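Local coordinates for (R)-specific secondary-alkylsulfatase (Pseudomonas sp., PDB 2YHE), which hydrolyses secondary alkyl sulfates with zinc at its active site, inverting the configuration of (R)-esters to release (S)-alcohols and sulfate, at residues 547-552 with 579-584; 569-574 with 584-589; 603-608 with 633-638. All coordinates share one frame; numbering follows the deposited sequence.

Contact 1: 547-552 with 579-584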
loop_
_atom_site.group_PDB
_atom_site.type_symbol
_atom_site.label_atom_id
_atom_site.label_comp_id
_atom_site.label_asym_id
_atom_site.label_seq_id
_atom_site.Cartn_x
_atom_site.Cartn_y
_atom_site.Cartn_z
ATOM N N LEU A 547 -7.349 -9.865 22.483
ATOM C CA LEU A 547 -6.899 -10.841 21.506
ATOM C C LEU A 547 -7.597 -12.194 21.558
ATOM O O LEU A 547 -7.610 -12.862 22.596
ATOM C CB LEU A 547 -5.396 -11.017 21.650
ATOM C CG LEU A 547 -4.497 -10.353 20.605
ATOM C CD1 LEU A 547 -4.910 -8.908 20.291
ATOM C CD2 LEU A 547 -3.058 -10.424 21.036
ATOM N N THR A 548 -8.182 -12.593 20.423
ATOM C CA THR A 548 -8.831 -13.899 20.237
ATOM C C THR A 548 -7.695 -14.938 20.083
ATOM O O THR A 548 -6.591 -14.532 19.689
ATOM C CB THR A 548 -9.698 -13.915 18.948
ATOM O OG1 THR A 548 -8.861 -13.927 17.798
ATOM C CG2 THR A 548 -10.648 -12.756 18.851
ATOM N N PRO A 549 -7.923 -16.266 20.297
ATOM C CA PRO A 549 -6.825 -17.236 20.072
ATOM C C PRO A 549 -6.220 -17.099 18.670
ATOM O O PRO A 549 -4.990 -17.113 18.546
ATOM C CB PRO A 549 -7.489 -18.596 20.299
ATOM C CG PRO A 549 -8.631 -18.289 21.214
ATOM C CD PRO A 549 -9.149 -16.951 20.757
ATOM N N ASP A 550 -7.086 -16.905 17.635
ATOM C CA ASP A 550 -6.648 -16.699 16.237
ATOM C C ASP A 550 -5.636 -15.557 16.184
ATOM O O ASP A 550 -4.519 -15.785 15.733
ATOM C CB ASP A 550 -7.852 -16.440 15.299
ATOM C CG ASP A 550 -7.542 -15.869 13.926
ATOM O OD1 ASP A 550 -7.210 -16.656 13.017
ATOM O OD2 ASP A 550 -7.727 -14.644 13.739
ATOM N N MET A 551 -5.986 -14.353 16.722
ATOM C CA MET A 551 -5.123 -13.158 16.774
ATOM C C MET A 551 -3.848 -13.460 17.504
ATOM O O MET A 551 -2.759 -13.116 17.027
ATOM C CB MET A 551 -5.829 -11.973 17.449
ATOM C CG MET A 551 -6.937 -11.385 16.610
ATOM S SD MET A 551 -8.014 -10.333 17.593
ATOM C CE MET A 551 -9.329 -10.137 16.490
ATOM N N PHE A 552 -3.975 -14.137 18.645
ATOM C CA PHE A 552 -2.836 -14.518 19.465
ATOM C C PHE A 552 -1.806 -15.374 18.677
ATOM O O PHE A 552 -0.613 -15.077 18.742
ATOM C CB PHE A 552 -3.334 -15.223 20.746
ATOM C CG PHE A 552 -2.221 -15.798 21.584
ATOM C CD1 PHE A 552 -1.522 -14.999 22.476
ATOM C CD2 PHE A 552 -1.817 -17.130 21.420
ATOM C CE1 PHE A 552 -0.469 -15.526 23.219
ATOM C CE2 PHE A 552 -0.758 -17.653 22.159
ATOM C CZ PHE A 552 -0.108 -16.856 23.064
ATOM N N LEU A 579 -14.151 -20.873 25.274
ATOM C CA LEU A 579 -14.707 -20.363 24.023
ATOM C C LEU A 579 -15.335 -21.420 23.130
ATOM O O LEU A 579 -16.030 -21.069 22.167
ATOM C CB LEU A 579 -13.615 -19.582 23.269
ATOM C CG LEU A 579 -12.932 -18.475 24.092
ATOM C CD1 LEU A 579 -11.477 -18.350 23.761
ATOM C CD2 LEU A 579 -13.635 -17.155 23.954
ATOM N N LYS A 580 -15.113 -22.709 23.453
ATOM C CA LYS A 580 -15.582 -23.856 22.657
ATOM C C LYS A 580 -15.033 -23.713 21.210
ATOM O O LYS A 580 -15.779 -23.766 20.226
ATOM C CB LYS A 580 -17.115 -24.034 22.719
ATOM C CG LYS A 580 -17.597 -24.595 24.066
ATOM C CD LYS A 580 -19.068 -25.032 24.033
ATOM C CE LYS A 580 -20.045 -23.969 24.509
ATOM N NZ LYS A 580 -20.392 -22.992 23.442
ATOM N N GLN A 581 -13.707 -23.450 21.128
ATOM C CA GLN A 581 -12.961 -23.185 19.907
ATOM C C GLN A 581 -11.760 -24.109 19.799
ATOM O O GLN A 581 -11.018 -24.305 20.770
ATOM C CB GLN A 581 -12.506 -21.704 19.862
ATOM C CG GLN A 581 -12.235 -21.177 18.460
ATOM C CD GLN A 581 -11.825 -19.726 18.453
ATOM O OE1 GLN A 581 -12.558 -18.820 18.884
ATOM N NE2 GLN A 581 -10.641 -19.471 17.934
ATOM N N ASP A 582 -11.580 -24.674 18.603
ATOM C CA ASP A 582 -10.480 -25.560 18.273
ATOM C C ASP A 582 -9.519 -24.891 17.285
ATOM O O ASP A 582 -9.952 -24.385 16.252
ATOM C CB ASP A 582 -11.017 -26.850 17.641
ATOM C CG ASP A 582 -11.788 -27.759 18.566
ATOM O OD1 ASP A 582 -11.424 -27.844 19.760
ATOM O OD2 ASP A 582 -12.708 -28.446 18.080
ATOM N N ILE A 583 -8.222 -24.892 17.597
ATOM C CA ILE A 583 -7.224 -24.362 16.686
ATOM C C ILE A 583 -6.153 -25.425 16.373
ATOM O O ILE A 583 -5.532 -25.963 17.288
ATOM C CB ILE A 583 -6.655 -22.950 17.046
ATOM C CG1 ILE A 583 -7.702 -21.853 16.802
ATOM C CG2 ILE A 583 -5.379 -22.646 16.236
ATOM C CD1 ILE A 583 -7.259 -20.438 17.150
ATOM N N ALA A 584 -5.953 -25.720 15.077
ATOM C CA ALA A 584 -4.939 -26.654 14.609
ATOM C C ALA A 584 -3.718 -25.839 14.167
ATOM O O ALA A 584 -3.779 -25.107 13.176
ATOM C CB ALA A 584 -5.482 -27.508 13.466
#

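Contact 2: 569-574 with 584-589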
loop_
_atom_site.group_PDB
_atom_site.type_symbol
_atom_site.label_atom_id
_atom_site.label_comp_id
_atom_site.label_asym_id
_atom_site.label_seq_id
_atom_site.Cartn_x
_atom_site.Cartn_y
_atom_site.Cartn_z
ATOM N N ASP A 569 9.634 -29.404 12.558
ATOM C CA ASP A 569 8.248 -29.531 12.115
ATOM C C ASP A 569 7.421 -30.255 13.181
ATOM O O ASP A 569 7.862 -31.271 13.745
ATOM C CB ASP A 569 8.145 -30.281 10.782
ATOM C CG ASP A 569 8.643 -29.537 9.562
ATOM O OD1 ASP A 569 9.426 -28.561 9.731
ATOM O OD2 ASP A 569 8.273 -29.946 8.428
ATOM N N MET A 570 6.268 -29.678 13.507
ATOM C CA MET A 570 5.354 -30.224 14.495
ATOM C C MET A 570 3.941 -29.699 14.271
ATOM O O MET A 570 3.743 -28.699 13.572
ATOM C CB MET A 570 5.830 -29.923 15.930
ATOM C CG MET A 570 5.847 -28.434 16.255
ATOM S SD MET A 570 6.302 -28.084 17.944
ATOM C CE MET A 570 8.043 -28.088 17.792
ATOM N N THR A 571 2.969 -30.380 14.869
ATOM C CA THR A 571 1.563 -30.041 14.828
ATOM C C THR A 571 1.072 -29.991 16.265
ATOM O O THR A 571 1.356 -30.894 17.049
ATOM C CB THR A 571 0.856 -31.020 13.896
ATOM O OG1 THR A 571 1.014 -30.498 12.593
ATOM C CG2 THR A 571 -0.555 -31.170 14.176
ATOM N N LEU A 572 0.397 -28.913 16.622
ATOM C CA LEU A 572 -0.128 -28.727 17.957
ATOM C C LEU A 572 -1.609 -28.393 17.847
ATOM O O LEU A 572 -1.978 -27.461 17.138
ATOM C CB LEU A 572 0.593 -27.570 18.694
ATOM C CG LEU A 572 2.113 -27.616 18.812
ATOM C CD1 LEU A 572 2.763 -26.809 17.694
ATOM C CD2 LEU A 572 2.559 -27.021 20.110
ATOM N N ASN A 573 -2.460 -29.163 18.534
ATOM C CA ASN A 573 -3.899 -28.901 18.563
ATOM C C ASN A 573 -4.202 -28.138 19.821
ATOM O O ASN A 573 -3.551 -28.362 20.845
ATOM C CB ASN A 573 -4.711 -30.181 18.519
ATOM C CG ASN A 573 -4.919 -30.747 17.146
ATOM O OD1 ASN A 573 -4.628 -30.123 16.115
ATOM N ND2 ASN A 573 -5.424 -31.965 17.115
ATOM N N TRP A 574 -5.135 -27.194 19.737
ATOM C CA TRP A 574 -5.495 -26.359 20.864
ATOM C C TRP A 574 -6.986 -26.367 20.992
ATOM O O TRP A 574 -7.706 -26.084 20.024
ATOM C CB TRP A 574 -4.993 -24.917 20.691
ATOM C CG TRP A 574 -3.521 -24.792 20.499
ATOM C CD1 TRP A 574 -2.822 -24.999 19.347
ATOM C CD2 TRP A 574 -2.575 -24.410 21.485
ATOM N NE1 TRP A 574 -1.481 -24.816 19.569
ATOM C CE2 TRP A 574 -1.300 -24.419 20.868
ATOM C CE3 TRP A 574 -2.680 -24.014 22.834
ATOM C CZ2 TRP A 574 -0.126 -24.050 21.557
ATOM C CZ3 TRP A 574 -1.522 -23.658 23.516
ATOM C CH2 TRP A 574 -0.264 -23.661 22.874
ATOM N N ALA A 584 -5.953 -25.720 15.077
ATOM C CA ALA A 584 -4.939 -26.654 14.609
ATOM C C ALA A 584 -3.718 -25.839 14.167
ATOM O O ALA A 584 -3.779 -25.107 13.176
ATOM C CB ALA A 584 -5.482 -27.508 13.466
ATOM N N LEU A 585 -2.645 -25.894 14.955
ATOM C CA LEU A 585 -1.406 -25.174 14.682
ATOM C C LEU A 585 -0.471 -26.065 13.932
ATOM O O LEU A 585 -0.275 -27.205 14.327
ATOM C CB LEU A 585 -0.707 -24.791 15.993
ATOM C CG LEU A 585 -0.736 -23.354 16.476
ATOM C CD1 LEU A 585 0.504 -23.076 17.326
ATOM C CD2 LEU A 585 -0.770 -22.368 15.322
ATOM N N THR A 586 0.129 -25.561 12.866
ATOM C CA THR A 586 1.111 -26.325 12.104
ATOM C C THR A 586 2.388 -25.535 11.885
ATOM O O THR A 586 2.348 -24.397 11.396
ATOM C CB THR A 586 0.531 -27.144 10.908
ATOM O OG1 THR A 586 1.407 -27.082 9.782
ATOM C CG2 THR A 586 -0.811 -26.694 10.460
ATOM N N LEU A 587 3.504 -26.122 12.309
ATOM C CA LEU A 587 4.838 -25.574 12.123
ATOM C C LEU A 587 5.552 -26.439 11.069
ATOM O O LEU A 587 5.805 -27.624 11.305
ATOM C CB LEU A 587 5.617 -25.546 13.441
ATOM C CG LEU A 587 7.080 -25.095 13.358
ATOM C CD1 LEU A 587 7.196 -23.655 12.851
ATOM C CD2 LEU A 587 7.753 -25.246 14.706
ATOM N N ARG A 588 5.819 -25.858 9.891
ATOM C CA ARG A 588 6.455 -26.550 8.769
ATOM C C ARG A 588 7.469 -25.633 8.120
ATOM O O ARG A 588 7.127 -24.510 7.759
ATOM C CB ARG A 588 5.379 -26.972 7.748
ATOM C CG ARG A 588 5.721 -28.211 6.958
ATOM C CD ARG A 588 4.545 -28.659 6.116
ATOM N NE ARG A 588 4.506 -27.929 4.863
ATOM C CZ ARG A 588 4.621 -28.478 3.661
ATOM N NH1 ARG A 588 4.728 -29.799 3.533
ATOM N NH2 ARG A 588 4.586 -27.718 2.575
ATOM N N ASN A 589 8.717 -26.103 7.982
ATOM C CA ASN A 589 9.853 -25.364 7.389
ATOM C C ASN A 589 10.069 -24.014 8.066
ATOM O O ASN A 589 10.378 -23.024 7.400
ATOM C CB ASN A 589 9.691 -25.176 5.875
ATOM C CG ASN A 589 9.570 -26.469 5.110
ATOM O OD1 ASN A 589 10.496 -27.309 5.125
ATOM N ND2 ASN A 589 8.438 -26.639 4.412
HETATM O O HOH W 1 10.036 -30.137 6.473
#

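Contact 3: 603-608 with 633-638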
loop_
_atom_site.group_PDB
_atom_site.type_symbol
_atom_site.label_atom_id
_atom_site.label_comp_id
_atom_site.label_asym_id
_atom_site.label_seq_id
_atom_site.Cartn_x
_atom_site.Cartn_y
_atom_site.Cartn_z
ATOM N N ALA A 603 -1.918 -34.875 15.181
ATOM C CA ALA A 603 -1.216 -33.850 15.964
ATOM C C ALA A 603 -0.213 -34.444 16.932
ATOM O O ALA A 603 -0.515 -35.425 17.624
ATOM C CB ALA A 603 -2.207 -33.000 16.726
ATOM N N ASP A 604 0.984 -33.863 16.972
ATOM C CA ASP A 604 2.048 -34.291 17.873
ATOM C C ASP A 604 1.640 -34.100 19.358
ATOM O O ASP A 604 2.071 -34.869 20.220
ATOM C CB ASP A 604 3.351 -33.535 17.559
ATOM C CG ASP A 604 3.994 -33.932 16.248
ATOM O OD1 ASP A 604 4.523 -35.062 16.164
ATOM O OD2 ASP A 604 3.975 -33.112 15.304
ATOM N N VAL A 605 0.803 -33.082 19.632
ATOM C CA VAL A 605 0.281 -32.746 20.961
ATOM C C VAL A 605 -1.079 -32.024 20.851
ATOM O O VAL A 605 -1.317 -31.319 19.864
ATOM C CB VAL A 605 1.322 -31.958 21.833
ATOM C CG1 VAL A 605 1.696 -30.611 21.222
ATOM C CG2 VAL A 605 0.867 -31.790 23.280
ATOM N N THR A 606 -1.960 -32.224 21.856
ATOM C CA THR A 606 -3.245 -31.547 21.983
ATOM C C THR A 606 -3.269 -30.821 23.333
ATOM O O THR A 606 -3.074 -31.456 24.366
ATOM C CB THR A 606 -4.418 -32.500 21.738
ATOM O OG1 THR A 606 -4.241 -33.123 20.456
ATOM C CG2 THR A 606 -5.770 -31.781 21.785
ATOM N N VAL A 607 -3.451 -29.486 23.312
ATOM C CA VAL A 607 -3.449 -28.622 24.500
ATOM C C VAL A 607 -4.865 -28.167 24.852
ATOM O O VAL A 607 -5.532 -27.516 24.045
ATOM C CB VAL A 607 -2.482 -27.415 24.359
ATOM C CG1 VAL A 607 -2.210 -26.775 25.710
ATOM C CG2 VAL A 607 -1.171 -27.811 23.669
ATOM N N LYS A 608 -5.313 -28.512 26.066
ATOM C CA LYS A 608 -6.632 -28.147 26.589
ATOM C C LYS A 608 -6.438 -27.107 27.697
ATOM O O LYS A 608 -5.785 -27.389 28.703
ATOM C CB LYS A 608 -7.404 -29.379 27.105
ATOM C CG LYS A 608 -7.422 -30.585 26.173
ATOM C CD LYS A 608 -8.602 -31.494 26.481
ATOM C CE LYS A 608 -8.946 -32.416 25.338
ATOM N NZ LYS A 608 -10.410 -32.678 25.269
ATOM N N VAL A 633 -3.582 -26.535 32.307
ATOM C CA VAL A 633 -3.112 -26.989 30.998
ATOM C C VAL A 633 -3.093 -28.517 31.035
ATOM O O VAL A 633 -2.420 -29.115 31.878
ATOM C CB VAL A 633 -1.727 -26.382 30.652
ATOM C CG1 VAL A 633 -1.055 -27.117 29.495
ATOM C CG2 VAL A 633 -1.858 -24.902 30.342
ATOM N N LYS A 634 -3.856 -29.138 30.136
ATOM C CA LYS A 634 -3.970 -30.587 30.040
ATOM C C LYS A 634 -3.491 -31.043 28.676
ATOM O O LYS A 634 -4.065 -30.651 27.657
ATOM C CB LYS A 634 -5.409 -31.041 30.337
ATOM C CG LYS A 634 -5.757 -30.968 31.818
ATOM C CD LYS A 634 -7.244 -30.803 32.050
ATOM C CE LYS A 634 -7.573 -30.691 33.516
ATOM N NZ LYS A 634 -8.789 -29.857 33.740
ATOM N N LEU A 635 -2.420 -31.859 28.672
ATOM C CA LEU A 635 -1.759 -32.364 27.474
ATOM C C LEU A 635 -2.132 -33.799 27.114
ATOM O O LEU A 635 -2.328 -34.647 27.996
ATOM C CB LEU A 635 -0.232 -32.265 27.651
ATOM C CG LEU A 635 0.498 -31.009 27.165
ATOM C CD1 LEU A 635 -0.429 -29.797 27.030
ATOM C CD2 LEU A 635 1.659 -30.685 28.056
ATOM N N ASP A 636 -2.179 -34.068 25.805
ATOM C CA ASP A 636 -2.426 -35.369 25.216
ATOM C C ASP A 636 -1.366 -35.482 24.134
ATOM O O ASP A 636 -1.349 -34.676 23.201
ATOM C CB ASP A 636 -3.858 -35.471 24.621
ATOM C CG ASP A 636 -5.002 -35.151 25.584
ATOM O OD1 ASP A 636 -5.397 -36.049 26.366
ATOM O OD2 ASP A 636 -5.520 -34.010 25.537
ATOM N N GLY A 637 -0.448 -36.422 24.306
ATOM C CA GLY A 637 0.639 -36.651 23.363
ATOM C C GLY A 637 1.975 -36.142 23.851
ATOM O O GLY A 637 2.226 -36.136 25.062
ATOM N N ASP A 638 2.835 -35.699 22.913
ATOM C CA ASP A 638 4.175 -35.197 23.224
ATOM C C ASP A 638 4.212 -33.759 23.825
ATOM O O ASP A 638 4.260 -32.770 23.090
ATOM C CB ASP A 638 5.090 -35.331 21.992
ATOM C CG ASP A 638 6.576 -35.366 22.281
ATOM O OD1 ASP A 638 6.952 -35.214 23.456
ATOM O OD2 ASP A 638 7.362 -35.590 21.327
#

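Contact 1: 547-552 with 579-584
The CA atoms of Asp-550 and Ile-583 are the nearest across the contact, 7.7 Å apart, and no hydrogen bond links the segments. Here the first turn of helix 549-559 packs on the sheet of the alkyl sulfatase C-terminal domain. Pro-549 does most of the touching, its ring lying among three side chains of segment 579-584. Leu-579 CD1 reaches the outer edge of the pyrrolidine, 3.8 Å from Pro-549 CG. Pro-549 CB rests against Ile-583 CD1 at 3.7 Å. Gln-581 comes in at a slant between them, its NE2 4.0 Å from Pro-549 CG. Its extended chain, with CG opposite the backbone N (chi1 -157°), carries the amide out to the ring. Ile-583 CD1 also sits 3.6 Å from Asp-550 N. Thr-548 is the N-cap of this helix. Its OG1 accepts a nearly straight bond from Met-551 N at 3.1 Å, and a weak bond from Thr-548 N to Met-551 SD completes the capping box. Lys-580 and Gln-581 both face Phe-576, forming a G1 beta bulge at the turn that leads into strand 581-588. Phe-576 of strand 570-576 also packs on Pro-549. Val-596 of strand 591-596 lies against Asp-550 and Gln-581. From the same turn, Met-551 packs on Met-211 and Val-215 of helix 210-220, and Phe-552 on Leu-614 of helix 611-618.

Contact 2: 569-574 with 584-589
Leu-585 and Trp-574 meet on the apolar face of two antiparallel strands. The branched end of Leu-585 slants against the pyrrole part of the indole, its CG and CD1 both 3.5 Å from Trp-574 NE1. Leu-572 fills in from the facing position, its CB 4.1 Å from Leu-585 CB. Further along the same face, Met-570 slants across Leu-587. Met-570 CG stands between its own backbone N and carbonyl carbon (chi1 64°) and meets Leu-587 CD2 at 4.0 Å. Phe-645 of helix 639-647 packs on Leu-585, and Glu-644 on Met-570. The strands form the beta hairpin 570-576 and 581-588 of the C-terminal domain. Met-570 with Leu-587 and Leu-572 with Leu-585 are its hydrogen-bonded pairs, each joined by two backbone bonds. The opposite face has smaller bumps. Thr-571 and Thr-586 run side by side, and OG1 of Thr-571 sits 3.8 Å from Thr-586 CB. Asn-573 OD1 leans over Ala-584, while its ND2 donates to Asn-600 O. At the open end, Asp-569 OD1 takes a bond from Asn-589 N at 3.1 Å, met from above the carboxylate plane. One water bridges Asp-569 OD2 and Asn-589 OD1, which also accepts from Glu-406 N of the second subunit. Asp-569 OD2 also lies against Arg-588 CG at 3.4 Å, but the guanidinium leads away to salt bridges with Asp-371 and Asp-374 of the second subunit.

Contact 3: 603-608 with 633-638
Val-607 and Leu-635 form the apolar centre of this antiparallel pair, in which strand 634-637 is an edge of the five-stranded sheet of the C-terminal domain. The two side chains lie next to each other and point the same way, with Val-607 CG1 3.7 Å from Leu-635 CD1. Val-607 CG1 stands opposite its backbone N (chi1 -164°), which also brings it to Val-633 CG1 at 4.0 Å, where the two valines cross at a slant. On the other flank Val-605 CG2 touches Leu-635 CG. Leu-642 of helix 639-647 packs on both Val-607 and Leu-635. Helix 624-630 adds Ile-628, which touches Val-633 and Leu-635.

Around this centre the backbones are closely joined. Thr-606 and Asp-636 exchange two backbone bonds, as do Lys-608 and Lys-634. Val-607 with Leu-635 is the non-hydrogen-bonded pair between them. CA-H...O contacts add to these, one of them from Leu-635 CA to Thr-606 O.

On the other face of this strand pair the side chains are mostly polar. Thr-606 is paired with Asp-636 and Lys-608 with Lys-634. The aliphatic part of Lys-608 slants across the Asp-636 carboxylate, with CE 3.8 Å from OD2. The charged atoms do not touch, as Lys-608 NZ stays 5.1 Å from Asp-636 OD2, yet the opposite charges may still attract at that range. Asp-604 OD2 accepts from Thr-571 N of the neighbouring strand.

After Gly-637 the chain turns into helix 639-647. Asp-638 is the N-cap of that helix, its side chain capping a backbone N in the first turn. Its OD1 also forms a salt bridge with Lys-640, and its own backbone N donates to Asp-604 O at 2.9 Å, in the plane of that carbonyl.

In the fold
All three contacts lie in the C-terminal domain, away from the zinc and sulfate sites. Contact 1 opens at the start of helix 549-559. The chain then passes through helix 562-565 into strand 570-576, where contact 2 opens. Strand 581-588 closes contact 1 first and contact 2 next, so these two cross and share Ala-584. Ile-583 N probably bonds to Trp-574 O between them. Contact 3 follows in series. It closes a loop that holds helices 611-618 and 624-630. Asn-573 joins contact 2 to contact 3 through probable backbone bonds to Val-605 and Val-607, making one continuous sheet, while contact 1 packs a helix start against it.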